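Local coordinates for protein putative polysaccharide binding proteins (DUF1812) (Bacteroides thetaiotaomicron VPI-5482, PDB 3GF8) that is of uncertain molecular function but probably acts as an outer-membrane lipoprotein in fimbrial assembly or anchoring, and may bind polysaccharide, at residues 174-179 against 219-224; 193-198 against 213-218; 36-41 against 55-60. One frame throughout, in Å; residues are numbered along the deposited sequence.

Contact 1 (174-179 against 219-224)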
loop_
_atom_site.group_PDB
_atom_site.type_symbol
_atom_site.label_atom_id
_atom_site.label_comp_id
_atom_site.label_asym_id
_atom_site.label_seq_id
_atom_site.Cartn_x
_atom_site.Cartn_y
_atom_site.Cartn_z
ATOM N N ILE A 174 1.034 12.072 -7.424
ATOM C CA ILE A 174 0.713 10.725 -7.853
ATOM C C ILE A 174 -0.822 10.754 -7.930
ATOM O O ILE A 174 -1.471 11.180 -6.963
ATOM C CB ILE A 174 1.234 9.670 -6.850
ATOM C CG1 ILE A 174 2.782 9.662 -6.872
ATOM C CG2 ILE A 174 0.669 8.298 -7.173
ATOM C CD1 ILE A 174 3.459 8.634 -5.984
ATOM N N ILE A 175 -1.381 10.364 -9.079
ATOM C CA ILE A 175 -2.821 10.490 -9.354
ATOM C C ILE A 175 -3.428 9.111 -9.574
ATOM O O ILE A 175 -3.005 8.380 -10.421
ATOM C CB ILE A 175 -3.098 11.418 -10.568
ATOM C CG1 ILE A 175 -2.540 12.814 -10.266
ATOM C CG2 ILE A 175 -4.630 11.457 -10.903
ATOM C CD1 ILE A 175 -2.379 13.766 -11.466
ATOM N N GLU A 176 -4.380 8.739 -8.745
ATOM C CA GLU A 176 -5.034 7.460 -8.869
ATOM C C GLU A 176 -6.299 7.471 -8.023
ATOM O O GLU A 176 -6.404 8.236 -7.068
ATOM C CB GLU A 176 -4.099 6.352 -8.413
ATOM C CG GLU A 176 -4.583 4.953 -8.746
ATOM C CD GLU A 176 -4.956 4.809 -10.201
ATOM O OE1 GLU A 176 -4.052 4.679 -11.045
ATOM O OE2 GLU A 176 -6.168 4.855 -10.485
ATOM N N SER A 177 -7.257 6.627 -8.394
ATOM C CA SER A 177 -8.496 6.458 -7.654
ATOM C C SER A 177 -8.445 5.112 -6.910
ATOM O O SER A 177 -9.317 4.251 -7.038
ATOM C CB SER A 177 -9.683 6.539 -8.615
ATOM O OG SER A 177 -9.583 5.528 -9.582
ATOM N N ASN A 178 -7.370 4.952 -6.153
ATOM C CA ASN A 178 -7.080 3.741 -5.410
ATOM C C ASN A 178 -7.388 3.871 -3.932
ATOM O O ASN A 178 -6.885 3.094 -3.152
ATOM C CB ASN A 178 -5.602 3.312 -5.607
ATOM C CG ASN A 178 -4.592 4.379 -5.207
ATOM O OD1 ASN A 178 -4.925 5.533 -4.954
ATOM N ND2 ASN A 178 -3.325 3.987 -5.163
ATOM N N GLY A 179 -8.263 4.799 -3.555
ATOM C CA GLY A 179 -8.522 5.075 -2.142
ATOM C C GLY A 179 -9.711 4.347 -1.532
ATOM O O GLY A 179 -10.098 4.661 -0.395
ATOM N N GLU A 219 -1.153 -3.581 -11.203
ATOM C CA GLU A 219 -0.564 -3.799 -12.512
ATOM C C GLU A 219 -1.506 -3.426 -13.629
ATOM O O GLU A 219 -1.060 -3.062 -14.699
ATOM C CB GLU A 219 -0.043 -5.226 -12.680
ATOM C CG GLU A 219 -1.019 -6.301 -12.900
ATOM C CD GLU A 219 -0.328 -7.458 -13.577
ATOM O OE1 GLU A 219 -0.060 -7.321 -14.796
ATOM O OE2 GLU A 219 -0.008 -8.467 -12.894
ATOM N N ASP A 220 -2.804 -3.476 -13.376
ATOM C CA ASP A 220 -3.758 -3.126 -14.395
ATOM C C ASP A 220 -4.201 -1.657 -14.303
ATOM O O ASP A 220 -5.183 -1.291 -14.955
ATOM C CB ASP A 220 -4.972 -4.075 -14.323
ATOM C CG ASP A 220 -5.729 -3.969 -13.015
ATOM O OD1 ASP A 220 -5.176 -3.475 -11.992
ATOM O OD2 ASP A 220 -6.900 -4.409 -13.001
ATOM N N ARG A 221 -3.501 -0.826 -13.513
ATOM C CA ARG A 221 -3.775 0.622 -13.476
ATOM C C ARG A 221 -2.720 1.440 -14.195
ATOM O O ARG A 221 -1.656 0.920 -14.531
ATOM C CB ARG A 221 -3.922 1.099 -12.029
ATOM C CG ARG A 221 -5.212 0.603 -11.385
ATOM C CD ARG A 221 -6.282 1.592 -11.497
ATOM N NE ARG A 221 -7.576 1.066 -11.048
ATOM C CZ ARG A 221 -8.512 1.773 -10.413
ATOM N NH1 ARG A 221 -8.312 3.037 -10.050
ATOM N NH2 ARG A 221 -9.655 1.201 -10.083
ATOM N N LYS A 222 -3.012 2.720 -14.441
ATOM C CA LYS A 222 -2.076 3.602 -15.130
ATOM C C LYS A 222 -1.716 4.794 -14.269
ATOM O O LYS A 222 -1.598 5.925 -14.767
ATOM C CB LYS A 222 -2.647 4.077 -16.460
ATOM C CG LYS A 222 -2.848 2.972 -17.516
ATOM C CD LYS A 222 -3.696 3.516 -18.650
ATOM C CE LYS A 222 -3.533 2.726 -19.952
ATOM N NZ LYS A 222 -4.336 1.470 -19.925
ATOM N N THR A 223 -1.482 4.511 -12.986
ATOM C CA THR A 223 -1.150 5.506 -11.972
ATOM C C THR A 223 -0.078 6.447 -12.454
ATOM O O THR A 223 0.981 6.036 -12.910
ATOM C CB THR A 223 -0.680 4.799 -10.698
ATOM O OG1 THR A 223 -1.712 3.894 -10.286
ATOM C CG2 THR A 223 -0.364 5.816 -9.587
ATOM N N ARG A 224 -0.363 7.726 -12.350
ATOM C CA ARG A 224 0.473 8.749 -12.953
ATOM C C ARG A 224 1.360 9.465 -11.975
ATOM O O ARG A 224 0.898 9.785 -10.889
ATOM C CB ARG A 224 -0.424 9.826 -13.583
ATOM C CG ARG A 224 -1.173 9.350 -14.825
ATOM C CD ARG A 224 -1.516 10.524 -15.706
ATOM N NE ARG A 224 -2.658 11.238 -15.181
ATOM C CZ ARG A 224 -2.903 12.539 -15.321
ATOM N NH1 ARG A 224 -2.065 13.349 -15.947
ATOM N NH2 ARG A 224 -4.014 13.038 -14.789
HETATM O O HOH W 1 -4.959 4.674 -13.505
HETATM O O HOH W 2 -11.296 3.049 -8.517
#
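E176 reaches across to R221 and T223, and its side chain can be followed from root to carboxylate. CB of E176 lies 4.0 Å from the methyl CG2 of T223. With CG anti to the backbone N (chi1 -169°) and a bend at the next bond, CG of E176 passes 3.4 Å from OG1 of T223 and the carboxylate turns towards the loop 219-224. OE1 then accepts from the T223 hydroxyl (OG1 to OE1 2.6 Å) on its anti side, and water 1 links the same oxygen to the backbone N of K222. OE2 of E176 forms a salt bridge with NH1 of R221 (2.8 Å), which comes in from above the carboxylate plane but keeps the oxygen within its own guanidinium plane; the two planes stand 68° apart. From the opposite face S177 N donates to OE2. NH1 of R221 also donates to OG of S177 (2.8 Å), a short hydroxyl side chain that can accept close to its own backbone. One residue before E176, I175 N bonds to R224 O (3.0 Å), the start of pairing between strands 170-176 and 224-229, while CD1 of I175 lies over one face of the R224 guanidinium, whose NH1 is held by D238. Replacing E176 with an alanine would probably leave R221 without its charge partner and the T223 hydroxyl without its acceptor. So many donors around a buried carboxylate are likely to stabilise its negative charge.

Contact 2 (193-198 against 213-218)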
loop_
_atom_site.group_PDB
_atom_site.type_symbol
_atom_site.label_atom_id
_atom_site.label_comp_id
_atom_site.label_asym_id
_atom_site.label_seq_id
_atom_site.Cartn_x
_atom_site.Cartn_y
_atom_site.Cartn_z
ATOM N N LEU A 193 -7.732 10.717 -6.695
ATOM C CA LEU A 193 -7.024 11.473 -5.695
ATOM C C LEU A 193 -5.653 11.923 -6.244
ATOM O O LEU A 193 -5.067 11.252 -7.112
ATOM C CB LEU A 193 -6.845 10.627 -4.426
ATOM C CG LEU A 193 -8.092 10.030 -3.763
ATOM C CD1 LEU A 193 -7.682 9.210 -2.547
ATOM C CD2 LEU A 193 -9.175 11.101 -3.413
ATOM N N SER A 194 -5.202 13.083 -5.750
ATOM C CA SER A 194 -3.878 13.662 -5.989
ATOM C C SER A 194 -3.029 13.502 -4.723
ATOM O O SER A 194 -3.238 14.186 -3.723
ATOM C CB SER A 194 -4.016 15.148 -6.354
ATOM O OG SER A 194 -2.756 15.763 -6.645
ATOM N N PHE A 195 -2.116 12.534 -4.740
ATOM C CA PHE A 195 -1.222 12.331 -3.613
ATOM C C PHE A 195 -0.043 13.230 -3.834
ATOM O O PHE A 195 0.551 13.203 -4.917
ATOM C CB PHE A 195 -0.758 10.880 -3.519
ATOM C CG PHE A 195 -1.875 9.893 -3.260
ATOM C CD1 PHE A 195 -2.647 9.403 -4.309
ATOM C CD2 PHE A 195 -2.157 9.445 -1.972
ATOM C CE1 PHE A 195 -3.663 8.487 -4.072
ATOM C CE2 PHE A 195 -3.175 8.524 -1.729
ATOM C CZ PHE A 195 -3.928 8.048 -2.783
ATOM N N ARG A 196 0.301 14.011 -2.816
ATOM C CA ARG A 196 1.361 15.002 -2.928
ATOM C C ARG A 196 2.352 14.864 -1.817
ATOM O O ARG A 196 2.038 14.246 -0.840
ATOM C CB ARG A 196 0.747 16.385 -2.852
ATOM C CG ARG A 196 -0.186 16.587 -3.990
ATOM C CD ARG A 196 -0.756 17.967 -4.071
ATOM N NE ARG A 196 -1.687 17.969 -5.186
ATOM C CZ ARG A 196 -2.268 19.047 -5.684
ATOM N NH1 ARG A 196 -1.988 20.224 -5.192
ATOM N NH2 ARG A 196 -3.111 18.948 -6.710
ATOM N N PRO A 197 3.540 15.460 -1.956
ATOM C CA PRO A 197 4.579 15.200 -0.954
ATOM C C PRO A 197 4.180 15.501 0.477
ATOM O O PRO A 197 3.528 16.500 0.740
ATOM C CB PRO A 197 5.721 16.101 -1.392
ATOM C CG PRO A 197 5.556 16.167 -2.904
ATOM C CD PRO A 197 4.070 16.213 -3.112
ATOM N N TYR A 198 4.554 14.617 1.391
ATOM C CA TYR A 198 4.462 14.937 2.793
ATOM C C TYR A 198 5.792 15.457 3.321
ATOM O O TYR A 198 5.847 16.013 4.409
ATOM C CB TYR A 198 3.894 13.755 3.606
ATOM C CG TYR A 198 4.716 12.494 3.546
ATOM C CD1 TYR A 198 5.863 12.372 4.310
ATOM C CD2 TYR A 198 4.359 11.436 2.716
ATOM C CE1 TYR A 198 6.647 11.230 4.259
ATOM C CE2 TYR A 198 5.122 10.294 2.662
ATOM C CZ TYR A 198 6.268 10.190 3.452
ATOM O OH TYR A 198 7.086 9.079 3.408
ATOM N N ASN A 213 3.417 9.197 -0.500
ATOM C CA ASN A 213 2.838 7.853 -0.404
ATOM C C ASN A 213 1.487 7.687 -1.105
ATOM O O ASN A 213 0.771 8.633 -1.325
ATOM C CB ASN A 213 2.800 7.291 1.041
ATOM C CG ASN A 213 1.994 8.125 2.045
ATOM O OD1 ASN A 213 1.925 7.755 3.235
ATOM N ND2 ASN A 213 1.444 9.241 1.623
ATOM N N THR A 214 1.148 6.464 -1.467
ATOM C CA THR A 214 -0.150 6.249 -2.064
ATOM C C THR A 214 -0.723 4.934 -1.575
ATOM O O THR A 214 -0.094 4.217 -0.805
ATOM C CB THR A 214 -0.079 6.281 -3.620
ATOM O OG1 THR A 214 -1.408 6.274 -4.149
ATOM C CG2 THR A 214 0.743 5.081 -4.164
HETATM N N MSE A 215 -1.928 4.621 -2.033
HETATM C CA MSE A 215 -2.560 3.343 -1.711
HETATM C C MSE A 215 -2.022 2.321 -2.754
HETATM O O MSE A 215 -0.931 2.519 -3.264
HETATM C CB MSE A 215 -4.075 3.549 -1.695
HETATM C CG MSE A 215 -4.499 4.515 -0.570
HETATM SE SE MSE A 215 -4.665 3.586 1.095
HETATM C CE MSE A 215 -6.319 2.684 0.587
ATOM N N ARG A 216 -2.765 1.261 -3.074
ATOM C CA ARG A 216 -2.224 0.110 -3.786
ATOM C C ARG A 216 -1.748 0.473 -5.157
ATOM O O ARG A 216 -2.424 1.260 -5.864
ATOM C CB ARG A 216 -3.274 -0.981 -3.932
ATOM C CG ARG A 216 -3.734 -1.563 -2.585
ATOM C CD ARG A 216 -4.501 -2.843 -2.789
ATOM N NE ARG A 216 -3.601 -3.904 -3.215
ATOM C CZ ARG A 216 -3.956 -4.977 -3.921
ATOM N NH1 ARG A 216 -5.199 -5.147 -4.343
ATOM N NH2 ARG A 216 -3.059 -5.885 -4.228
ATOM N N LEU A 217 -0.565 -0.048 -5.512
ATOM C CA LEU A 217 -0.083 0.002 -6.900
ATOM C C LEU A 217 -0.535 -1.270 -7.617
ATOM O O LEU A 217 -0.177 -2.361 -7.220
ATOM C CB LEU A 217 1.442 0.180 -6.957
ATOM C CG LEU A 217 1.916 1.505 -6.328
ATOM C CD1 LEU A 217 3.389 1.465 -5.966
ATOM C CD2 LEU A 217 1.589 2.688 -7.250
HETATM N N MSE A 218 -1.355 -1.103 -8.655
HETATM C CA MSE A 218 -1.988 -2.205 -9.391
HETATM C C MSE A 218 -1.442 -2.347 -10.815
HETATM O O MSE A 218 -1.310 -1.362 -11.578
HETATM C CB MSE A 218 -3.511 -1.975 -9.475
HETATM C CG MSE A 218 -4.202 -1.869 -8.090
HETATM SE SE MSE A 218 -3.841 -3.322 -6.876
HETATM C CE MSE A 218 -4.781 -4.730 -7.915
HETATM O O HOH W 3 1.773 11.509 -0.693
#
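F195 lays one face of its ring against T214, while N213 is shared between this ring and Y198. CB of T214 stands 4.0 Å from the centroid of the F195 ring and only 6° off the normal, a CH-pi contact over the face. The threonine hydroxyl sits over the same face, nearer the rim, with OG1 of T214 3.2 Å from CE1 of F195. OG1 is anti to the backbone N of T214 (chi1 -171°), which turns it to the ring, and it also accepts from ND2 of N178, so a buried threonine can afford its polar atom here. CD2 of F195 also comes within 3.1 Å of N213 O, and CZ of F195 touches CG of the selenomethionine M215 at 4.2 Å, a flexible apolar chain against a flat one. Next along, CB of R196 points away from 213-218, but R196 O accepts from water 3 (2.8 Å), which in turn accepts from N213 N and so bridges the two backbones. Y198 then crosses N213 at about a right angle, CD2 of Y198 lying 3.8 Å from ND2 of N213, with ring and amide planes 61° apart; the amide itself is held by M120 and K118. No direct hydrogen bond joins the segments. Strand 193-195 lies between strands 115-116 and 170-176, and F195 also packs on L108 of strand 105-108, while N213 and Y198 both rest on I151 of strand 139-158.

Contact 3 (36-41 against 55-60)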
loop_
_atom_site.group_PDB
_atom_site.type_symbol
_atom_site.label_atom_id
_atom_site.label_comp_id
_atom_site.label_asym_id
_atom_site.label_seq_id
_atom_site.Cartn_x
_atom_site.Cartn_y
_atom_site.Cartn_z
ATOM N N VAL A 36 3.848 -4.382 12.535
ATOM C CA VAL A 36 2.422 -4.255 12.615
ATOM C C VAL A 36 2.039 -4.049 14.059
ATOM O O VAL A 36 2.263 -4.929 14.884
ATOM C CB VAL A 36 1.715 -5.494 12.052
ATOM C CG1 VAL A 36 0.189 -5.306 12.109
ATOM C CG2 VAL A 36 2.153 -5.750 10.626
ATOM N N ASP A 37 1.472 -2.894 14.376
ATOM C CA ASP A 37 1.052 -2.620 15.752
ATOM C C ASP A 37 -0.460 -2.590 15.973
ATOM O O ASP A 37 -0.898 -2.209 17.040
ATOM C CB ASP A 37 1.704 -1.339 16.285
ATOM C CG ASP A 37 1.078 -0.042 15.758
ATOM O OD1 ASP A 37 0.034 -0.001 15.030
ATOM O OD2 ASP A 37 1.662 0.992 16.131
ATOM N N LYS A 38 -1.260 -3.012 14.993
ATOM C CA LYS A 38 -2.703 -3.171 15.242
ATOM C C LYS A 38 -3.274 -4.127 14.234
ATOM O O LYS A 38 -2.993 -4.032 13.032
ATOM C CB LYS A 38 -3.421 -1.814 15.169
ATOM C CG LYS A 38 -4.979 -1.891 15.249
ATOM C CD LYS A 38 -5.645 -0.511 15.102
ATOM C CE LYS A 38 -7.148 -0.617 15.153
ATOM N NZ LYS A 38 -7.830 0.673 14.873
ATOM N N VAL A 39 -4.075 -5.067 14.720
ATOM C CA VAL A 39 -4.792 -5.987 13.848
ATOM C C VAL A 39 -6.257 -5.883 14.229
ATOM O O VAL A 39 -6.580 -5.687 15.409
ATOM C CB VAL A 39 -4.249 -7.408 13.972
ATOM C CG1 VAL A 39 -2.837 -7.491 13.407
ATOM C CG2 VAL A 39 -4.227 -7.884 15.480
ATOM N N GLU A 40 -7.145 -5.984 13.237
ATOM C CA GLU A 40 -8.550 -6.049 13.517
ATOM C C GLU A 40 -9.140 -7.171 12.680
ATOM O O GLU A 40 -9.184 -7.097 11.439
ATOM C CB GLU A 40 -9.205 -4.710 13.253
ATOM C CG GLU A 40 -10.724 -4.643 13.609
ATOM C CD GLU A 40 -11.270 -3.198 13.570
ATOM O OE1 GLU A 40 -11.439 -2.602 12.464
ATOM O OE2 GLU A 40 -11.497 -2.648 14.656
ATOM N N LEU A 41 -9.551 -8.226 13.378
ATOM C CA LEU A 41 -10.068 -9.452 12.750
ATOM C C LEU A 41 -11.581 -9.314 12.569
ATOM O O LEU A 41 -12.285 -8.955 13.504
ATOM C CB LEU A 41 -9.772 -10.677 13.630
ATOM C CG LEU A 41 -10.037 -12.066 13.020
ATOM C CD1 LEU A 41 -8.956 -12.449 12.048
ATOM C CD2 LEU A 41 -10.189 -13.136 14.106
ATOM N N ALA A 55 -10.176 -6.310 17.819
ATOM C CA ALA A 55 -9.037 -5.433 17.616
ATOM C C ALA A 55 -8.062 -5.613 18.750
ATOM O O ALA A 55 -8.436 -5.696 19.911
ATOM C CB ALA A 55 -9.484 -3.954 17.543
ATOM N N GLU A 56 -6.788 -5.698 18.421
ATOM C CA GLU A 56 -5.764 -5.647 19.446
ATOM C C GLU A 56 -4.628 -4.886 18.826
ATOM O O GLU A 56 -4.462 -4.888 17.582
ATOM C CB GLU A 56 -5.369 -7.061 19.832
ATOM C CG GLU A 56 -4.553 -7.137 21.119
ATOM C CD GLU A 56 -4.508 -8.541 21.710
ATOM O OE1 GLU A 56 -4.973 -9.502 21.022
ATOM O OE2 GLU A 56 -4.013 -8.664 22.862
ATOM N N GLU A 57 -3.884 -4.213 19.683
ATOM C CA GLU A 57 -2.832 -3.329 19.278
ATOM C C GLU A 57 -1.878 -3.124 20.437
ATOM O O GLU A 57 -2.215 -3.414 21.573
ATOM C CB GLU A 57 -3.425 -2.003 18.865
ATOM C CG GLU A 57 -4.043 -1.221 19.995
ATOM C CD GLU A 57 -4.369 0.197 19.563
ATOM O OE1 GLU A 57 -5.421 0.398 18.957
ATOM O OE2 GLU A 57 -3.552 1.099 19.796
ATOM N N GLY A 58 -0.676 -2.646 20.145
ATOM C CA GLY A 58 0.331 -2.414 21.186
ATOM C C GLY A 58 1.379 -3.513 21.321
ATOM O O GLY A 58 1.656 -4.302 20.379
ATOM N N SER A 59 1.951 -3.568 22.518
ATOM C CA SER A 59 3.172 -4.314 22.768
ATOM C C SER A 59 2.963 -5.812 22.552
ATOM O O SER A 59 3.898 -6.528 22.149
ATOM C CB SER A 59 3.653 -4.059 24.201
ATOM O OG SER A 59 2.564 -4.192 25.111
ATOM N N ALA A 60 1.743 -6.281 22.818
ATOM C CA ALA A 60 1.477 -7.691 22.732
ATOM C C ALA A 60 1.924 -8.232 21.380
ATOM O O ALA A 60 2.483 -9.328 21.311
ATOM C CB ALA A 60 0.008 -7.983 22.980
HETATM O O HOH W 4 -7.014 2.055 17.303
#
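K38 and E57 leave their backbones by different first torsions: CG of K38 lies anti to the backbone N (chi1 173°), while CG of E57 stands between the backbone N and the carbonyl carbon (chi1 68°). The two chains, extended beyond CG, rise on the same face of the sheet and cross at a slant. CB of K38 meets CB of E57 at 3.7 Å. Farther out, CD of K38 lies 4.0 Å from OE1 of E57. The charged ends do not touch; water 4 spans them, accepting from NZ of K38 and donating to OE1 of E57. Each end also has a partner beyond the segments, NZ on the carbonyl of A85 and OE2 of E57 on R86, which pairs with D37 as well. Long charged chains suit this partly exposed face, since their methylenes can pack while their ends reach water. Strands 38-44 and 50-57 form an antiparallel beta hairpin, and 38-44 pairs on its other side with 75-83. K38 with E57 and E40 with A55 are non-hydrogen-bonded pairs; between them V39 and E56 form a hydrogen-bonded pair, V39 N to E56 O at 2.9 Å and E56 N to V39 O at 3.0 Å. Opposite E40, the small A55 puts its CB 3.8 Å from OE2 of E40, and that carboxylate is held by K53 and Y42. On the other face branched V39, itself buried, suits a strand position facing F20 and M68, and sets CG2 3.7 Å from E56 O, whereas the carboxylate of E56 leads away to Y66. At the open end of the hairpin, just before 38-44 begins and just after 50-57 ends, G58 N donates to D37 O (3.1 Å). G58 has a positive phi of 99°, and a side chain at these backbone angles would jam against the carbonyl of E57.

Overall arrangement
Contacts 1 and 2 belong together, their centres about 8 Å apart: strands 170-176 and 193-195 are sheet neighbours, and N178 packs against F195 and M215. Contact 2 is the buried one and relies on an aromatic face, apolar contacts and one bridging water. Contact 1 is partly buried, and there a charged and hydroxyl network ties a loop to a strand end. Contact 3 stands apart, its centre about 29 Å from that of contact 1 and on the opposite side of the chain's centre. It is a regular hairpin held chiefly by backbone bonds; K38, E40 and E57 lie on one face, V39 and E56 on the other, where V39 is buried.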